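Local coordinates for protein interacting with HSP90 1 (Saccharomyces cerevisiae, PDB 4CGU), which takes part in pre-rRNA processing and is required for the interaction of NOP58 with snoRNA, its C-terminal CS domain being the part described here, at residues F111-Y123 against L132-I145. Sequence-based numbering, arbitrary orientation.
Sequences FSPSYNFAENILY and LPRDIVVNAADIKI
The Tyr115 ring packs against Val138 and Ile143, where the hairpin of strands 114-116 and 121-123 packs on the 132-145 connection. The hairpin belongs to one sheet of the CS domain, a beta-sandwich of the HSP20 clan; the connection leads into edge strand 144-148 of the other. Ile143 CD1 sits over one face of the Tyr115 ring, 4.1 Å from CG, and the two side chains cross at about a right angle. Val138 CG1 approaches the phenol end obliquely and lies 3.6 Å from Tyr115 CZ. Leu132 CD1 and Ala140 CB also meet the ring obliquely. CG of Tyr115 stands anti to the backbone nitrogen (chi1 175°), which sends the hydroxyl along the hairpin toward its turn. There Tyr115 OH donates to Asn120 OD1 at 2.5 Å, with the oxygen at the ring edge and the donor tilted 22° from the carbonyl plane. A phenylalanine at Tyr115 would keep the ring packing but would probably leave the Asn120 amide without this donor and freer to turn.

Further along, Leu122 CD2 packs on Ile143 CG2 and Ile145 CD1. Pro113 CB meets Ile145 CD1 at 4.0 Å. Ile145 and Leu122 also touch Ile156 of strand 153-157, so this end joins the core between the sheets. At the edge, residues 114-116 and Ile145 pair in an antiparallel ladder with a strand of another protein's chain, so the sheet runs on across the interface.

The hairpin turn carries a G1 beta bulge, in which Asn120 and Ile121 both face Asn116. Asn116 OD1 accepts from Glu119 N in an Asx motif. The bulge residue Asn120 also ties the backbones together: Leu132 N donates to Asn120 O at 3.0 Å, nearly straight at 168°. A water donates to Leu132 O at 3.1 Å and, weakly, to Asn120 O.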
loop_
_atom_site.group_PDB
_atom_site.type_symbol
_atom_site.label_atom_id
_atom_site.label_comp_id
_atom_site.label_asym_id
_atom_site.label_seq_id
_atom_site.Cartn_x
_atom_site.Cartn_y
_atom_site.Cartn_z
ATOM N N PHE B 111 -1.042 -2.848 19.117
ATOM C CA PHE B 111 -1.587 -3.174 17.800
ATOM C C PHE B 111 -0.524 -3.056 16.718
ATOM O O PHE B 111 -0.009 -1.966 16.466
ATOM C CB PHE B 111 -2.725 -2.219 17.443
ATOM C CG PHE B 111 -3.982 -2.430 18.236
ATOM C CD1 PHE B 111 -4.486 -3.700 18.443
ATOM C CD2 PHE B 111 -4.667 -1.349 18.759
ATOM C CE1 PHE B 111 -5.650 -3.886 19.165
ATOM C CE2 PHE B 111 -5.828 -1.527 19.482
ATOM C CZ PHE B 111 -6.322 -2.798 19.683
ATOM N N SER B 112 -0.210 -4.169 16.066
ATOM C CA SER B 112 0.678 -4.146 14.907
ATOM C C SER B 112 0.008 -4.842 13.722
ATOM O O SER B 112 0.388 -5.947 13.347
ATOM C CB SER B 112 2.015 -4.815 15.241
ATOM O OG SER B 112 2.843 -4.908 14.096
ATOM N N PRO B 113 -0.999 -4.190 13.128
ATOM C CA PRO B 113 -1.787 -4.852 12.087
ATOM C C PRO B 113 -0.988 -5.142 10.824
ATOM O O PRO B 113 -0.033 -4.434 10.497
ATOM C CB PRO B 113 -2.901 -3.840 11.787
ATOM C CG PRO B 113 -2.937 -2.934 12.978
ATOM C CD PRO B 113 -1.518 -2.849 13.437
ATOM N N SER B 114 -1.394 -6.187 10.119
ATOM C CA SER B 114 -0.775 -6.553 8.857
ATOM C C SER B 114 -1.840 -7.079 7.905
ATOM O O SER B 114 -2.827 -7.652 8.335
ATOM C CB SER B 114 0.305 -7.615 9.079
ATOM O OG SER B 114 -0.263 -8.790 9.626
ATOM N N TYR B 115 -1.648 -6.877 6.609
ATOM C CA TYR B 115 -2.604 -7.358 5.630
ATOM C C TYR B 115 -1.970 -8.423 4.755
ATOM O O TYR B 115 -0.955 -8.177 4.107
ATOM C CB TYR B 115 -3.111 -6.210 4.755
ATOM C CG TYR B 115 -4.028 -6.662 3.643
ATOM C CD1 TYR B 115 -5.287 -7.177 3.920
ATOM C CD2 TYR B 115 -3.635 -6.572 2.312
ATOM C CE1 TYR B 115 -6.129 -7.589 2.903
ATOM C CE2 TYR B 115 -4.470 -6.984 1.288
ATOM C CZ TYR B 115 -5.715 -7.491 1.590
ATOM O OH TYR B 115 -6.547 -7.896 0.574
ATOM N N ASN B 116 -2.583 -9.601 4.744
ATOM C CA ASN B 116 -2.143 -10.712 3.913
ATOM C C ASN B 116 -2.892 -10.712 2.575
ATOM O O ASN B 116 -4.101 -10.917 2.538
ATOM C CB ASN B 116 -2.364 -12.034 4.656
ATOM C CG ASN B 116 -1.716 -13.212 3.957
ATOM O OD1 ASN B 116 -2.117 -13.593 2.855
ATOM N ND2 ASN B 116 -0.704 -13.792 4.590
ATOM N N PHE B 117 -2.169 -10.486 1.483
ATOM C CA PHE B 117 -2.792 -10.275 0.176
ATOM C C PHE B 117 -3.568 -11.488 -0.345
ATOM O O PHE B 117 -4.698 -11.353 -0.810
ATOM C CB PHE B 117 -1.745 -9.848 -0.864
ATOM C CG PHE B 117 -0.957 -8.621 -0.476
ATOM C CD1 PHE B 117 -1.485 -7.353 -0.657
ATOM C CD2 PHE B 117 0.321 -8.740 0.049
ATOM C CE1 PHE B 117 -0.761 -6.229 -0.306
ATOM C CE2 PHE B 117 1.051 -7.622 0.391
ATOM C CZ PHE B 117 0.500 -6.360 0.221
ATOM N N ALA B 118 -2.953 -12.663 -0.278
ATOM C CA ALA B 118 -3.559 -13.881 -0.814
ATOM C C ALA B 118 -4.746 -14.352 0.017
ATOM O O ALA B 118 -5.725 -14.855 -0.523
ATOM C CB ALA B 118 -2.515 -14.995 -0.931
ATOM N N GLU B 119 -4.657 -14.180 1.331
ATOM C CA GLU B 119 -5.735 -14.586 2.220
ATOM C C GLU B 119 -6.842 -13.545 2.244
ATOM O O GLU B 119 -7.993 -13.864 2.545
ATOM C CB GLU B 119 -5.211 -14.779 3.638
ATOM C CG GLU B 119 -4.248 -15.934 3.816
ATOM C CD GLU B 119 -3.618 -15.919 5.190
ATOM O OE1 GLU B 119 -3.895 -14.967 5.950
ATOM O OE2 GLU B 119 -2.847 -16.845 5.516
ATOM N N ASN B 120 -6.487 -12.306 1.916
ATOM C CA ASN B 120 -7.382 -11.169 2.098
ATOM C C ASN B 120 -7.843 -11.086 3.561
ATOM O O ASN B 120 -9.026 -10.912 3.854
ATOM C CB ASN B 120 -8.565 -11.231 1.124
ATOM C CG ASN B 120 -9.361 -9.937 1.085
ATOM O OD1 ASN B 120 -8.806 -8.846 1.204
ATOM N ND2 ASN B 120 -10.670 -10.056 0.926
ATOM N N ILE B 121 -6.885 -11.222 4.471
ATOM C CA ILE B 121 -7.153 -11.135 5.901
ATOM C C ILE B 121 -6.340 -10.012 6.529
ATOM O O ILE B 121 -5.132 -9.908 6.310
ATOM C CB ILE B 121 -6.775 -12.443 6.635
ATOM C CG1 ILE B 121 -7.686 -13.598 6.219
ATOM C CG2 ILE B 121 -6.829 -12.249 8.146
ATOM C CD1 ILE B 121 -7.340 -14.907 6.913
ATOM N N LEU B 122 -7.010 -9.174 7.310
ATOM C CA LEU B 122 -6.338 -8.139 8.071
ATOM C C LEU B 122 -6.104 -8.621 9.494
ATOM O O LEU B 122 -7.032 -8.715 10.283
ATOM C CB LEU B 122 -7.171 -6.857 8.087
ATOM C CG LEU B 122 -6.556 -5.706 8.888
ATOM C CD1 LEU B 122 -5.202 -5.303 8.313
ATOM C CD2 LEU B 122 -7.493 -4.517 8.917
ATOM N N TYR B 123 -4.859 -8.942 9.813
ATOM C CA TYR B 123 -4.497 -9.357 11.155
ATOM C C TYR B 123 -4.321 -8.120 12.004
ATOM O O TYR B 123 -3.745 -7.135 11.551
ATOM C CB TYR B 123 -3.216 -10.192 11.122
ATOM C CG TYR B 123 -3.424 -11.515 10.422
ATOM C CD1 TYR B 123 -3.884 -12.629 11.120
ATOM C CD2 TYR B 123 -3.191 -11.644 9.057
ATOM C CE1 TYR B 123 -4.092 -13.841 10.479
ATOM C CE2 TYR B 123 -3.389 -12.851 8.409
ATOM C CZ TYR B 123 -3.843 -13.944 9.123
ATOM O OH TYR B 123 -4.047 -15.140 8.473
ATOM N N LEU B 132 -11.573 -10.126 5.252
ATOM C CA LEU B 132 -12.328 -9.063 4.607
ATOM C C LEU B 132 -13.308 -9.664 3.611
ATOM O O LEU B 132 -13.010 -10.688 2.999
ATOM C CB LEU B 132 -11.383 -8.083 3.912
ATOM C CG LEU B 132 -10.319 -7.439 4.808
ATOM C CD1 LEU B 132 -9.529 -6.410 4.022
ATOM C CD2 LEU B 132 -10.946 -6.805 6.043
ATOM N N PRO B 133 -14.484 -9.035 3.451
ATOM C CA PRO B 133 -15.500 -9.515 2.509
ATOM C C PRO B 133 -14.886 -9.676 1.124
ATOM O O PRO B 133 -14.074 -8.846 0.721
ATOM C CB PRO B 133 -16.530 -8.384 2.499
ATOM C CG PRO B 133 -16.336 -7.682 3.793
ATOM C CD PRO B 133 -14.871 -7.760 4.077
ATOM N N ARG B 134 -15.263 -10.734 0.417
ATOM C CA ARG B 134 -14.616 -11.081 -0.841
ATOM C C ARG B 134 -15.078 -10.213 -2.005
ATOM O O ARG B 134 -14.445 -10.195 -3.058
ATOM C CB ARG B 134 -14.841 -12.560 -1.164
ATOM C CG ARG B 134 -16.304 -12.946 -1.254
ATOM C CD ARG B 134 -16.463 -14.438 -1.438
ATOM N NE ARG B 134 -15.662 -15.180 -0.471
ATOM C CZ ARG B 134 -15.811 -16.475 -0.218
ATOM N NH1 ARG B 134 -16.742 -17.171 -0.857
ATOM N NH2 ARG B 134 -15.036 -17.072 0.676
ATOM N N ASP B 135 -16.175 -9.488 -1.813
ATOM C CA ASP B 135 -16.744 -8.674 -2.884
ATOM C C ASP B 135 -16.219 -7.240 -2.886
ATOM O O ASP B 135 -16.808 -6.361 -3.512
ATOM C CB ASP B 135 -18.273 -8.651 -2.789
ATOM C CG ASP B 135 -18.773 -7.870 -1.585
ATOM O OD1 ASP B 135 -18.232 -8.064 -0.477
ATOM O OD2 ASP B 135 -19.705 -7.057 -1.749
ATOM N N ILE B 136 -15.116 -7.003 -2.182
ATOM C CA ILE B 136 -14.548 -5.663 -2.069
ATOM C C ILE B 136 -13.133 -5.597 -2.636
ATOM O O ILE B 136 -12.300 -6.448 -2.332
ATOM C CB ILE B 136 -14.525 -5.198 -0.597
ATOM C CG1 ILE B 136 -15.903 -4.696 -0.174
ATOM C CG2 ILE B 136 -13.500 -4.103 -0.380
ATOM C CD1 ILE B 136 -15.975 -4.327 1.288
ATOM N N VAL B 137 -12.863 -4.592 -3.464
ATOM C CA VAL B 137 -11.497 -4.351 -3.916
ATOM C C VAL B 137 -10.678 -3.783 -2.760
ATOM O O VAL B 137 -11.060 -2.797 -2.134
ATOM C CB VAL B 137 -11.431 -3.449 -5.184
ATOM C CG1 VAL B 137 -12.248 -4.068 -6.305
ATOM C CG2 VAL B 137 -11.902 -2.024 -4.896
ATOM N N VAL B 138 -9.570 -4.437 -2.441
ATOM C CA VAL B 138 -8.763 -3.999 -1.312
ATOM C C VAL B 138 -7.396 -3.516 -1.758
ATOM O O VAL B 138 -6.603 -4.274 -2.311
ATOM C CB VAL B 138 -8.598 -5.107 -0.256
ATOM C CG1 VAL B 138 -7.732 -4.608 0.902
ATOM C CG2 VAL B 138 -9.959 -5.573 0.239
ATOM N N ASN B 139 -7.140 -2.235 -1.519
ATOM C CA ASN B 139 -5.831 -1.648 -1.739
ATOM C C ASN B 139 -5.212 -1.336 -0.382
ATOM O O ASN B 139 -5.696 -0.458 0.335
ATOM C CB ASN B 139 -5.966 -0.375 -2.575
ATOM C CG ASN B 139 -4.631 0.155 -3.065
ATOM O OD1 ASN B 139 -3.583 -0.109 -2.474
ATOM N ND2 ASN B 139 -4.668 0.924 -4.151
ATOM N N ALA B 140 -4.147 -2.060 -0.037
ATOM C CA ALA B 140 -3.500 -1.935 1.270
ATOM C C ALA B 140 -3.068 -0.511 1.578
ATOM O O ALA B 140 -2.957 -0.117 2.742
ATOM C CB ALA B 140 -2.302 -2.879 1.369
ATOM N N ALA B 141 -2.820 0.258 0.525
ATOM C CA ALA B 141 -2.486 1.664 0.671
ATOM C C ALA B 141 -3.676 2.460 1.205
ATOM O O ALA B 141 -3.496 3.481 1.862
ATOM C CB ALA B 141 -2.018 2.238 -0.667
ATOM N N ASP B 142 -4.888 1.979 0.930
ATOM C CA ASP B 142 -6.106 2.717 1.265
ATOM C C ASP B 142 -6.766 2.241 2.556
ATOM O O ASP B 142 -7.774 2.805 2.985
ATOM C CB ASP B 142 -7.120 2.637 0.120
ATOM C CG ASP B 142 -6.622 3.303 -1.151
ATOM O OD1 ASP B 142 -5.708 4.148 -1.058
ATOM O OD2 ASP B 142 -7.149 2.985 -2.240
ATOM N N ILE B 143 -6.210 1.200 3.168
ATOM C CA ILE B 143 -6.713 0.747 4.459
ATOM C C ILE B 143 -6.361 1.771 5.524
ATOM O O ILE B 143 -5.194 1.944 5.864
ATOM C CB ILE B 143 -6.131 -0.621 4.853
ATOM C CG1 ILE B 143 -6.454 -1.661 3.774
ATOM C CG2 ILE B 143 -6.662 -1.056 6.235
ATOM C CD1 ILE B 143 -5.832 -3.021 4.027
ATOM N N LYS B 144 -7.373 2.463 6.039
ATOM C CA LYS B 144 -7.156 3.492 7.048
ATOM C C LYS B 144 -7.530 2.969 8.422
ATOM O O LYS B 144 -8.662 2.545 8.639
ATOM C CB LYS B 144 -7.975 4.746 6.731
ATOM C CG LYS B 144 -7.647 5.370 5.386
ATOM C CD LYS B 144 -6.178 5.770 5.317
ATOM C CE LYS B 144 -5.743 6.076 3.891
ATOM N NZ LYS B 144 -4.434 5.424 3.578
ATOM N N ILE B 145 -6.578 3.012 9.349
ATOM C CA ILE B 145 -6.811 2.554 10.713
ATOM C C ILE B 145 -6.549 3.662 11.733
ATOM O O ILE B 145 -5.427 4.155 11.854
ATOM C CB ILE B 145 -5.914 1.350 11.059
ATOM C CG1 ILE B 145 -6.134 0.208 10.063
ATOM C CG2 ILE B 145 -6.182 0.880 12.478
ATOM C CD1 ILE B 145 -5.320 -1.031 10.369
HETATM O O HOH W 1 -11.483 -13.323 3.377
#